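Local coordinates for saframycin Mx1 synthetase B (Legionella pneumophila subsp. pneumophila, PDB 3KXW), which belongs to the ANL superfamily of AMP-binding enzymes and holds 5'-O-[(S)-(dodecanoyloxy)(hydroxy)phosphoryl]adenosine in its ligand pocket, at residues His483-Ala491 / Thr503-Met513. Residues are numbered along the deposited sequence; the frame is centred on the assembly and turned at random.
Sequences HHVLGKCAA and TVMCEVKNRFM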
# COMPACT_ATOMS: atom_id res chain seq x y z
N HIS A 483 3.55 23.27 13.58
CA HIS A 483 3.43 23.59 15.00
C HIS A 483 3.37 25.10 15.25
O HIS A 483 2.88 25.53 16.29
CB HIS A 483 4.53 22.93 15.83
CG HIS A 483 5.80 23.72 15.89
ND1 HIS A 483 6.77 23.65 14.91
CD2 HIS A 483 6.24 24.62 16.80
CE1 HIS A 483 7.77 24.46 15.22
NE2 HIS A 483 7.47 25.07 16.35
N HIS A 484 3.86 25.89 14.29
CA HIS A 484 3.83 27.34 14.46
C HIS A 484 2.43 27.99 14.55
O HIS A 484 2.31 29.12 15.00
CB HIS A 484 4.67 28.03 13.37
CG HIS A 484 6.14 27.81 13.52
ND1 HIS A 484 6.88 28.35 14.55
CD2 HIS A 484 7.02 27.12 12.76
CE1 HIS A 484 8.15 28.00 14.42
NE2 HIS A 484 8.26 27.24 13.35
N VAL A 485 1.38 27.27 14.15
CA VAL A 485 0.03 27.81 14.24
C VAL A 485 -0.78 27.02 15.28
O VAL A 485 -1.97 27.26 15.45
CB VAL A 485 -0.73 27.81 12.87
CG1 VAL A 485 0.09 28.51 11.80
CG2 VAL A 485 -1.08 26.36 12.42
N LEU A 486 -0.13 26.10 15.97
CA LEU A 486 -0.82 25.23 16.91
C LEU A 486 -0.33 25.38 18.34
O LEU A 486 0.74 25.96 18.59
CB LEU A 486 -0.60 23.75 16.54
CG LEU A 486 -0.90 23.32 15.11
CD1 LEU A 486 -0.55 21.82 14.93
CD2 LEU A 486 -2.34 23.63 14.78
N GLY A 487 -1.10 24.82 19.26
CA GLY A 487 -0.65 24.62 20.63
C GLY A 487 -0.28 23.16 20.76
O GLY A 487 0.55 22.64 19.99
N LYS A 488 -0.90 22.50 21.72
CA LYS A 488 -0.72 21.06 21.93
C LYS A 488 -1.58 20.20 21.00
O LYS A 488 -2.55 20.67 20.40
CB LYS A 488 -0.98 20.70 23.40
CG LYS A 488 0.07 21.27 24.36
CD LYS A 488 1.46 20.82 23.94
CE LYS A 488 2.45 21.06 25.05
NZ LYS A 488 2.36 22.47 25.53
N CYS A 489 -1.22 18.93 20.87
CA CYS A 489 -1.97 18.04 20.01
C CYS A 489 -2.05 16.63 20.61
O CYS A 489 -1.31 16.27 21.52
CB CYS A 489 -1.32 17.97 18.61
SG CYS A 489 0.23 17.00 18.53
N ALA A 490 -2.95 15.83 20.06
CA ALA A 490 -3.12 14.47 20.52
C ALA A 490 -3.65 13.66 19.34
O ALA A 490 -4.39 14.18 18.52
CB ALA A 490 -4.08 14.41 21.69
N ALA A 491 -3.21 12.41 19.24
CA ALA A 491 -3.68 11.50 18.19
C ALA A 491 -4.13 10.21 18.83
O ALA A 491 -3.51 9.74 19.77
CB ALA A 491 -2.56 11.23 17.21
N THR A 503 -7.76 9.68 14.67
CA THR A 503 -8.28 11.02 14.98
C THR A 503 -7.17 11.89 15.50
O THR A 503 -6.42 11.46 16.35
CB THR A 503 -9.36 10.91 16.06
OG1 THR A 503 -10.37 9.98 15.61
CG2 THR A 503 -10.02 12.27 16.35
N VAL A 504 -7.05 13.11 14.98
CA VAL A 504 -6.01 14.02 15.45
C VAL A 504 -6.70 15.25 15.99
O VAL A 504 -7.56 15.81 15.33
CB VAL A 504 -5.06 14.43 14.31
CG1 VAL A 504 -4.15 15.58 14.76
CG2 VAL A 504 -4.25 13.21 13.81
N MSE A 505 -6.35 15.67 17.20
CA MSE A 505 -6.92 16.90 17.76
C MSE A 505 -5.80 17.90 18.02
O MSE A 505 -4.79 17.55 18.62
CB MSE A 505 -7.67 16.62 19.06
CG MSE A 505 -8.43 17.81 19.61
SE MSE A 505 -9.46 17.27 21.22
CE MSE A 505 -10.80 16.14 20.33
N CYS A 506 -5.99 19.16 17.61
CA CYS A 506 -4.95 20.18 17.76
C CYS A 506 -5.52 21.43 18.37
O CYS A 506 -6.57 21.88 17.94
CB CYS A 506 -4.36 20.58 16.40
SG CYS A 506 -3.65 19.24 15.47
N GLU A 507 -4.84 22.00 19.35
CA GLU A 507 -5.14 23.38 19.75
C GLU A 507 -4.62 24.29 18.64
O GLU A 507 -3.58 24.00 18.03
CB GLU A 507 -4.40 23.73 21.03
CG GLU A 507 -4.77 22.87 22.23
CD GLU A 507 -3.97 23.27 23.47
OE1 GLU A 507 -2.85 23.82 23.32
OE2 GLU A 507 -4.46 23.03 24.59
N VAL A 508 -5.34 25.37 18.34
CA VAL A 508 -4.85 26.35 17.39
C VAL A 508 -4.62 27.65 18.13
O VAL A 508 -5.44 28.03 18.98
CB VAL A 508 -5.82 26.56 16.18
CG1 VAL A 508 -5.93 25.27 15.35
CG2 VAL A 508 -7.18 26.96 16.67
N LYS A 509 -3.51 28.32 17.83
CA LYS A 509 -3.24 29.60 18.48
C LYS A 509 -4.36 30.59 18.22
O LYS A 509 -4.77 31.30 19.12
CB LYS A 509 -1.91 30.21 18.00
CG LYS A 509 -0.67 29.40 18.37
CD LYS A 509 0.60 30.04 17.80
CE LYS A 509 1.82 29.24 18.19
NZ LYS A 509 3.05 29.92 17.67
N ASN A 510 -4.81 30.66 16.97
CA ASN A 510 -5.83 31.62 16.54
C ASN A 510 -7.17 30.94 16.31
O ASN A 510 -7.40 30.30 15.26
CB ASN A 510 -5.36 32.40 15.28
CG ASN A 510 -6.30 33.56 14.94
OD1 ASN A 510 -7.48 33.52 15.26
ND2 ASN A 510 -5.77 34.61 14.29
N ARG A 511 -8.06 31.09 17.28
CA ARG A 511 -9.35 30.40 17.26
C ARG A 511 -10.32 30.97 16.23
O ARG A 511 -11.39 30.39 15.99
CB ARG A 511 -10.00 30.42 18.65
CG ARG A 511 -10.57 31.78 19.08
CD ARG A 511 -11.01 31.74 20.54
NE ARG A 511 -11.71 32.96 20.94
CZ ARG A 511 -12.94 33.27 20.54
NH1 ARG A 511 -13.59 32.46 19.71
NH2 ARG A 511 -13.53 34.39 20.95
N PHE A 512 -9.95 32.09 15.63
CA PHE A 512 -10.72 32.66 14.53
C PHE A 512 -10.19 32.22 13.18
O PHE A 512 -10.62 32.76 12.16
CB PHE A 512 -10.68 34.19 14.61
CG PHE A 512 -11.07 34.71 15.95
CD1 PHE A 512 -12.41 34.76 16.31
CD2 PHE A 512 -10.11 35.12 16.86
CE1 PHE A 512 -12.79 35.24 17.56
CE2 PHE A 512 -10.48 35.60 18.12
CZ PHE A 512 -11.82 35.65 18.47
N MSE A 513 -9.29 31.25 13.15
CA MSE A 513 -8.71 30.78 11.88
C MSE A 513 -9.79 30.68 10.81
O MSE A 513 -10.80 30.02 11.02
CB MSE A 513 -8.02 29.42 12.06
CG MSE A 513 -7.32 28.92 10.81
SE MSE A 513 -6.50 27.21 11.23
CE MSE A 513 -5.13 27.78 12.53
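A beta bulge interrupts the open end of an antiparallel hairpin where Gly487 and Lys488 both face Glu507. Beyond it the pairing is regular: Ala490 and Met505 exchange two backbone hydrogen bonds, while Cys489 with Cys506 and Ala491 with Val504 are non-hydrogen-bonded pairs. At the bulge Glu507 is gripped three times. Glu507 N donates to Lys488 O (2.8 Å), its O accepts from Gly487 N, and its carboxylate takes the extra amide that the register shift turns out of the usual pattern, Lys488 N to Glu507 OE1 at 2.8 Å. This N-H points almost straight at the oxygen (172°) but meets it from above the carboxylate plane. The glutamate chain runs extended beyond CG (chi2 179°) alongside the lysine, CB of Lys488 lying 3.6 Å from OE1 of Glu507; the lysine then bends off, and its amine makes no salt bridge with this carboxylate. OE2 of Glu507 is bonded to Met548 N; with both oxygens bonded, the rotation of the carboxylate is probably restricted. Before the bulge, the side chains of the non-hydrogen-bonded pair Leu486 and Val508 diverge, yet Leu486 CD2 still comes within 4.0 Å of Cys506 CB and of Val508 CG1. Cys489 CB packs on Cys506 SG on their shared face. Past the strand end, Lys509 N bonds to Val485 O, and its fully extended side chain passes Leu486 O to place Lys509 NZ 2.9 Å from His484 O, tying the 3-10 turn to the loop after the hairpin. In a four-stranded mixed sheet, 486-496 is an edge strand, and 499-508 pairs on its other side with parallel strand 539-544. Helix 469-479 covers Cys489, Ala491 and Val504 on one face; helix 554-567 covers Ala490 and Met505 on the other.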